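Local coordinates for sulfonate ABC transporter, periplasmic sulfonate-binding protein SsuA (PDB 3UIF) that probably binds sulfonates or related sulfate esters in the periplasm and hands them to an ABC importer, at residues His230-Asp235 / Gln268-Leu273; Glu239-Glu244 / Val264-Arg269. All blocks are in the same frame, centred on the assembly; numbering follows the deposited sequence.

From the N terminus, the chain first runs through the two sheets of a type 2 periplasmic binding protein fold and then enters helix 215-233, whose last turn supplies the first side of contact 1. Helix 238-245 follows at once and brings the first side of contact 2. The chain then passes through helix 252-257 and returns in the loop before helix 276-291, where both contacts close. Contact 2, with 19 residues between its segments, lies within the wider loop of 32 that contact 1 closes, and the two share Q268 and R269. W266 of the returning loop also touches the end of helix 215-233, so one loop ties both helices together.

Contact 1. Residues His230-Asp235 / Gln268-Leu273; sequences HWVAQD and QRWSPL
V232 and A233, in the last turn of helix 215-233, pack against W270 on a 3-10 turn of the loop leading to helix 276-291; the motif is a CH-pi contact of a valine methyl over an indole, in a periplasmic binding protein fold. Starting from the backbone of W270, its CB meets A233 CB at 4.0 Å, at the residue pair where the two backbones come closest. CG sits anti to the carbonyl carbon (chi1 -71°), which carries the indole beneath the helix end and lays one face against V232; W270 CG itself is 4.1 Å from V232 CG1. One face of the six-membered ring takes V232 CG1 over its centre, 3.4 Å from the W270 centroid and 8° off the normal. Around that point CD2 is nearest, 3.5 Å from V232 CG1, with CE2 and CE3 both at 3.6 Å; CZ2, CZ3 and the far atom CH2 follow slightly farther off, W270 CH2 at 3.9 Å from the same methyl. The indole is further fixed by edge-to-face pairs with W266 and Y241, and L29 of helix 26-32 touches both V232 and W270. With the indole cut back to an alanine here, V232 CG1 is likely to lose its aromatic face and a gap to open below the helix end. V232 CG1 lies between the backbone N and the carbonyl carbon (chi1 79°), which turns this methyl to the indole and leaves V232 CG2, anti to the N, to reach W270 CZ2 at 4.0 Å.

Contact 2. Residues Glu239-Glu244 / Val264-Arg269; sequences ETYIRE and VSWRQR
W266 reaches from the loop to Y241 on helix 238-245, and the two buried residues carry the contact. Along the loop, S265 is one residue into the segment: its OG accepts a hydrogen bond from Q268 N at 3.1 Å, an ST motif spanning the residue that carries the indole. W266 follows, with CG anti to the backbone N (chi1 170°), and extends its benzo end toward the helix. CH2 is the leading atom, 3.3 Å from Y241 CD2 and 3.8 Å from Y241 CG, while CZ2 comes within 4.1 Å of Y241 CB. The tyrosine thus meets the indole at its edge, near the indole plane. The planes are inclined at 49° and the centroids lie 5.5 Å apart, an oblique aromatic pair. At the other end of the ring, W266 NE1 donates a hydrogen bond to V232 O of helix 215-233, which satisfies the buried N-H and helps fix the rotation of the indole. Beyond W266, R267 makes a cation-pi contact with F322, and R269 closes the turn through its backbone N, 3.0 Å from S265 O; its guanidinium forms salt bridges with E258 and D262. The arrangement is a small aromatic cluster, W266 and Y241 with W270, packed between a returning loop and two consecutive helices of a periplasmic binding protein.

Contact 1. Residues His230-Asp235 / Gln268-Leu273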
loop_
_atom_site.group_PDB
_atom_site.type_symbol
_atom_site.label_atom_id
_atom_site.label_comp_id
_atom_site.label_asym_id
_atom_site.label_seq_id
_atom_site.Cartn_x
_atom_site.Cartn_y
_atom_site.Cartn_z
ATOM N N HIS A 230 7.442 7.521 13.201
ATOM C CA HIS A 230 7.006 7.985 14.518
ATOM C C HIS A 230 6.628 9.444 14.483
ATOM O O HIS A 230 5.678 9.880 15.167
ATOM C CB HIS A 230 8.104 7.738 15.560
ATOM C CG HIS A 230 7.795 8.307 16.932
ATOM N ND1 HIS A 230 8.583 9.224 17.532
ATOM C CD2 HIS A 230 6.742 8.063 17.812
ATOM C CE1 HIS A 230 8.079 9.536 18.734
ATOM N NE2 HIS A 230 6.947 8.834 18.904
ATOM N N TRP A 231 7.356 10.222 13.685
ATOM C CA TRP A 231 7.111 11.648 13.631
ATOM C C TRP A 231 5.796 11.961 12.941
ATOM O O TRP A 231 5.019 12.799 13.416
ATOM C CB TRP A 231 8.293 12.385 12.995
ATOM C CG TRP A 231 7.978 13.839 12.769
ATOM C CD1 TRP A 231 8.124 14.895 13.666
ATOM C CD2 TRP A 231 7.390 14.436 11.569
ATOM N NE1 TRP A 231 7.692 16.070 13.111
ATOM C CE2 TRP A 231 7.231 15.864 11.858
ATOM C CE3 TRP A 231 6.989 13.950 10.340
ATOM C CZ2 TRP A 231 6.705 16.748 10.930
ATOM C CZ3 TRP A 231 6.453 14.847 9.410
ATOM C CH2 TRP A 231 6.321 16.213 9.698
ATOM N N VAL A 232 5.525 11.288 11.831
ATOM C CA VAL A 232 4.309 11.543 11.073
ATOM C C VAL A 232 3.067 10.951 11.752
ATOM O O VAL A 232 1.954 11.429 11.523
ATOM C CB VAL A 232 4.410 10.998 9.627
ATOM C CG1 VAL A 232 4.164 9.490 9.593
ATOM C CG2 VAL A 232 3.439 11.713 8.704
ATOM N N ALA A 233 3.265 9.922 12.579
ATOM C CA ALA A 233 2.162 9.157 13.155
ATOM C C ALA A 233 1.479 9.870 14.339
ATOM O O ALA A 233 0.383 9.489 14.749
ATOM C CB ALA A 233 2.625 7.763 13.546
ATOM N N GLN A 234 2.124 10.909 14.863
ATOM C CA GLN A 234 1.532 11.758 15.879
ATOM C C GLN A 234 0.475 12.656 15.218
ATOM O O GLN A 234 0.654 13.077 14.075
ATOM C CB GLN A 234 2.627 12.584 16.559
ATOM C CG GLN A 234 3.793 11.759 17.107
ATOM C CD GLN A 234 4.914 12.606 17.693
ATOM O OE1 GLN A 234 4.681 13.484 18.525
ATOM N NE2 GLN A 234 6.144 12.335 17.270
ATOM N N ASP A 235 -0.623 12.928 15.928
ATOM C CA ASP A 235 -1.756 13.691 15.368
ATOM C C ASP A 235 -1.391 15.103 14.957
ATOM O O ASP A 235 -1.925 15.611 13.973
ATOM C CB ASP A 235 -2.917 13.800 16.350
ATOM C CG ASP A 235 -3.237 12.492 17.040
ATOM O OD1 ASP A 235 -3.620 11.522 16.340
ATOM O OD2 ASP A 235 -3.115 12.452 18.296
ATOM N N GLN A 268 -2.388 4.319 13.915
ATOM C CA GLN A 268 -2.455 2.916 13.522
ATOM C C GLN A 268 -2.287 2.677 12.010
ATOM O O GLN A 268 -1.807 1.620 11.593
ATOM C CB GLN A 268 -3.742 2.275 14.053
ATOM C CG GLN A 268 -3.775 2.091 15.561
ATOM C CD GLN A 268 -2.721 1.108 16.057
ATOM O OE1 GLN A 268 -1.759 1.492 16.742
ATOM N NE2 GLN A 268 -2.886 -0.164 15.707
ATOM N N ARG A 269 -2.638 3.668 11.196
ATOM C CA ARG A 269 -2.440 3.579 9.755
ATOM C C ARG A 269 -0.960 3.448 9.370
ATOM O O ARG A 269 -0.639 3.020 8.260
ATOM C CB ARG A 269 -3.080 4.771 9.037
ATOM C CG ARG A 269 -4.606 4.807 9.084
ATOM C CD ARG A 269 -5.285 3.706 8.280
ATOM N NE ARG A 269 -4.972 3.805 6.859
ATOM C CZ ARG A 269 -5.655 4.523 5.962
ATOM N NH1 ARG A 269 -6.725 5.231 6.312
ATOM N NH2 ARG A 269 -5.268 4.522 4.699
ATOM N N TRP A 270 -0.080 3.805 10.298
ATOM C CA TRP A 270 1.343 3.851 10.057
ATOM C C TRP A 270 2.062 2.717 10.734
ATOM O O TRP A 270 3.285 2.657 10.722
ATOM C CB TRP A 270 1.884 5.198 10.542
ATOM C CG TRP A 270 1.457 6.367 9.675
ATOM C CD1 TRP A 270 0.346 7.192 9.843
ATOM C CD2 TRP A 270 2.113 6.866 8.463
ATOM N NE1 TRP A 270 0.271 8.134 8.857
ATOM C CE2 TRP A 270 1.293 8.001 7.991
ATOM C CE3 TRP A 270 3.257 6.507 7.740
ATOM C CZ2 TRP A 270 1.628 8.730 6.845
ATOM C CZ3 TRP A 270 3.577 7.251 6.594
ATOM C CH2 TRP A 270 2.784 8.337 6.161
ATOM N N SER A 271 1.306 1.793 11.322
ATOM C CA SER A 271 1.868 0.729 12.142
ATOM C C SER A 271 2.833 -0.185 11.385
ATOM O O SER A 271 2.543 -0.631 10.285
ATOM C CB SER A 271 0.752 -0.087 12.794
ATOM O OG SER A 271 1.275 -1.193 13.501
ATOM N N PRO A 272 3.998 -0.452 11.978
ATOM C CA PRO A 272 4.992 -1.350 11.393
ATOM C C PRO A 272 4.940 -2.752 11.988
ATOM O O PRO A 272 5.794 -3.588 11.704
ATOM C CB PRO A 272 6.303 -0.673 11.773
ATOM C CG PRO A 272 5.999 -0.040 13.102
ATOM C CD PRO A 272 4.563 0.376 13.059
ATOM N N LEU A 273 3.938 -3.002 12.822
ATOM C CA LEU A 273 3.817 -4.277 13.516
ATOM C C LEU A 273 3.516 -5.436 12.578
ATOM O O LEU A 273 2.720 -5.309 11.636
ATOM C CB LEU A 273 2.744 -4.181 14.609
ATOM C CG LEU A 273 3.035 -3.134 15.690
ATOM C CD1 LEU A 273 2.006 -3.220 16.798
ATOM C CD2 LEU A 273 4.445 -3.295 16.261
#

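Contact 2. Residues Glu239-Glu244 / Val264-Arg269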
loop_
_atom_site.group_PDB
_atom_site.type_symbol
_atom_site.label_atom_id
_atom_site.label_comp_id
_atom_site.label_asym_id
_atom_site.label_seq_id
_atom_site.Cartn_x
_atom_site.Cartn_y
_atom_site.Cartn_z
ATOM N N GLU A 239 -1.859 17.012 9.557
ATOM C CA GLU A 239 -2.070 18.085 8.588
ATOM C C GLU A 239 -0.841 18.368 7.716
ATOM O O GLU A 239 -0.977 18.604 6.510
ATOM C CB GLU A 239 -2.561 19.362 9.271
ATOM C CG GLU A 239 -4.074 19.486 9.265
ATOM C CD GLU A 239 -4.683 19.283 7.868
ATOM O OE1 GLU A 239 -5.280 18.197 7.645
ATOM O OE2 GLU A 239 -4.569 20.195 6.992
ATOM N N THR A 240 0.348 18.344 8.319
ATOM C CA THR A 240 1.582 18.471 7.548
ATOM C C THR A 240 1.703 17.361 6.494
ATOM O O THR A 240 1.950 17.657 5.322
ATOM C CB THR A 240 2.838 18.546 8.446
ATOM O OG1 THR A 240 2.702 19.649 9.348
ATOM C CG2 THR A 240 4.065 18.792 7.612
ATOM N N TYR A 241 1.499 16.104 6.899
ATOM C CA TYR A 241 1.478 15.010 5.939
ATOM C C TYR A 241 0.501 15.284 4.786
ATOM O O TYR A 241 0.891 15.221 3.622
ATOM C CB TYR A 241 1.177 13.656 6.593
ATOM C CG TYR A 241 0.893 12.587 5.560
ATOM C CD1 TYR A 241 1.937 11.977 4.843
ATOM C CD2 TYR A 241 -0.427 12.229 5.251
ATOM C CE1 TYR A 241 1.671 11.023 3.866
ATOM C CE2 TYR A 241 -0.704 11.289 4.279
ATOM C CZ TYR A 241 0.342 10.686 3.593
ATOM O OH TYR A 241 0.040 9.749 2.643
ATOM N N ILE A 242 -0.746 15.612 5.111
ATOM C CA ILE A 242 -1.770 15.882 4.102
ATOM C C ILE A 242 -1.341 16.960 3.088
ATOM O O ILE A 242 -1.545 16.816 1.874
ATOM C CB ILE A 242 -3.133 16.290 4.747
ATOM C CG1 ILE A 242 -3.708 15.180 5.646
ATOM C CG2 ILE A 242 -4.147 16.702 3.683
ATOM C CD1 ILE A 242 -3.820 13.815 5.004
ATOM N N ARG A 243 -0.744 18.027 3.602
ATOM C CA ARG A 243 -0.371 19.146 2.755
ATOM C C ARG A 243 0.961 18.923 2.031
ATOM O O ARG A 243 1.116 19.370 0.897
ATOM C CB ARG A 243 -0.381 20.456 3.551
ATOM C CG ARG A 243 -1.751 20.800 4.117
ATOM C CD ARG A 243 -1.715 22.075 4.941
ATOM N NE ARG A 243 -2.972 22.321 5.645
ATOM C CZ ARG A 243 -3.931 23.121 5.198
ATOM N NH1 ARG A 243 -3.784 23.757 4.042
ATOM N NH2 ARG A 243 -5.038 23.289 5.909
ATOM N N GLU A 244 1.905 18.215 2.655
ATOM C CA GLU A 244 3.225 18.075 2.032
ATOM C C GLU A 244 3.493 16.745 1.360
ATOM O O GLU A 244 4.099 16.723 0.297
ATOM C CB GLU A 244 4.376 18.336 3.011
ATOM C CG GLU A 244 4.171 19.468 3.990
ATOM C CD GLU A 244 4.233 20.819 3.340
ATOM O OE1 GLU A 244 3.248 21.585 3.494
ATOM O OE2 GLU A 244 5.268 21.111 2.686
ATOM N N VAL A 264 -9.498 2.468 11.723
ATOM C CA VAL A 264 -8.085 2.480 12.082
ATOM C C VAL A 264 -7.637 3.939 12.259
ATOM O O VAL A 264 -7.769 4.756 11.341
ATOM C CB VAL A 264 -7.232 1.770 11.005
ATOM C CG1 VAL A 264 -5.759 1.818 11.379
ATOM C CG2 VAL A 264 -7.693 0.324 10.808
ATOM N N SER A 265 -7.137 4.263 13.445
ATOM C CA SER A 265 -6.708 5.621 13.769
ATOM C C SER A 265 -5.564 6.095 12.888
ATOM O O SER A 265 -4.936 5.307 12.189
ATOM C CB SER A 265 -6.280 5.707 15.230
ATOM O OG SER A 265 -4.970 5.232 15.395
ATOM N N TRP A 266 -5.305 7.396 12.937
ATOM C CA TRP A 266 -4.209 8.000 12.201
ATOM C C TRP A 266 -2.867 7.351 12.482
ATOM O O TRP A 266 -2.119 7.025 11.554
ATOM C CB TRP A 266 -4.152 9.500 12.490
ATOM C CG TRP A 266 -2.902 10.117 11.948
ATOM C CD1 TRP A 266 -1.808 10.589 12.663
ATOM C CD2 TRP A 266 -2.536 10.272 10.540
ATOM N NE1 TRP A 266 -0.839 11.056 11.818
ATOM C CE2 TRP A 266 -1.207 10.888 10.530
ATOM C CE3 TRP A 266 -3.170 10.004 9.327
ATOM C CZ2 TRP A 266 -0.557 11.203 9.357
ATOM C CZ3 TRP A 266 -2.508 10.331 8.148
ATOM C CH2 TRP A 266 -1.230 10.919 8.168
ATOM N N ARG A 267 -2.564 7.157 13.765
ATOM C CA ARG A 267 -1.352 6.489 14.191
ATOM C C ARG A 267 -1.293 5.036 13.732
ATOM O O ARG A 267 -0.274 4.570 13.224
ATOM C CB ARG A 267 -1.226 6.561 15.707
ATOM C CG ARG A 267 0.145 6.145 16.229
ATOM C CD ARG A 267 0.126 5.875 17.725
ATOM N NE ARG A 267 -0.057 7.103 18.486
ATOM C CZ ARG A 267 0.150 7.212 19.801
ATOM N NH1 ARG A 267 0.558 6.153 20.502
ATOM N NH2 ARG A 267 -0.048 8.380 20.418
ATOM N N GLN A 268 -2.388 4.319 13.915
ATOM C CA GLN A 268 -2.455 2.916 13.522
ATOM C C GLN A 268 -2.287 2.677 12.010
ATOM O O GLN A 268 -1.807 1.620 11.593
ATOM C CB GLN A 268 -3.742 2.275 14.053
ATOM C CG GLN A 268 -3.775 2.091 15.561
ATOM C CD GLN A 268 -2.721 1.108 16.057
ATOM O OE1 GLN A 268 -1.759 1.492 16.742
ATOM N NE2 GLN A 268 -2.886 -0.164 15.707
ATOM N N ARG A 269 -2.638 3.668 11.196
ATOM C CA ARG A 269 -2.440 3.579 9.755
ATOM C C ARG A 269 -0.960 3.448 9.370
ATOM O O ARG A 269 -0.639 3.020 8.260
ATOM C CB ARG A 269 -3.080 4.771 9.037
ATOM C CG ARG A 269 -4.606 4.807 9.084
ATOM C CD ARG A 269 -5.285 3.706 8.280
ATOM N NE ARG A 269 -4.972 3.805 6.859
ATOM C CZ ARG A 269 -5.655 4.523 5.962
ATOM N NH1 ARG A 269 -6.725 5.231 6.312
ATOM N NH2 ARG A 269 -5.268 4.522 4.699
#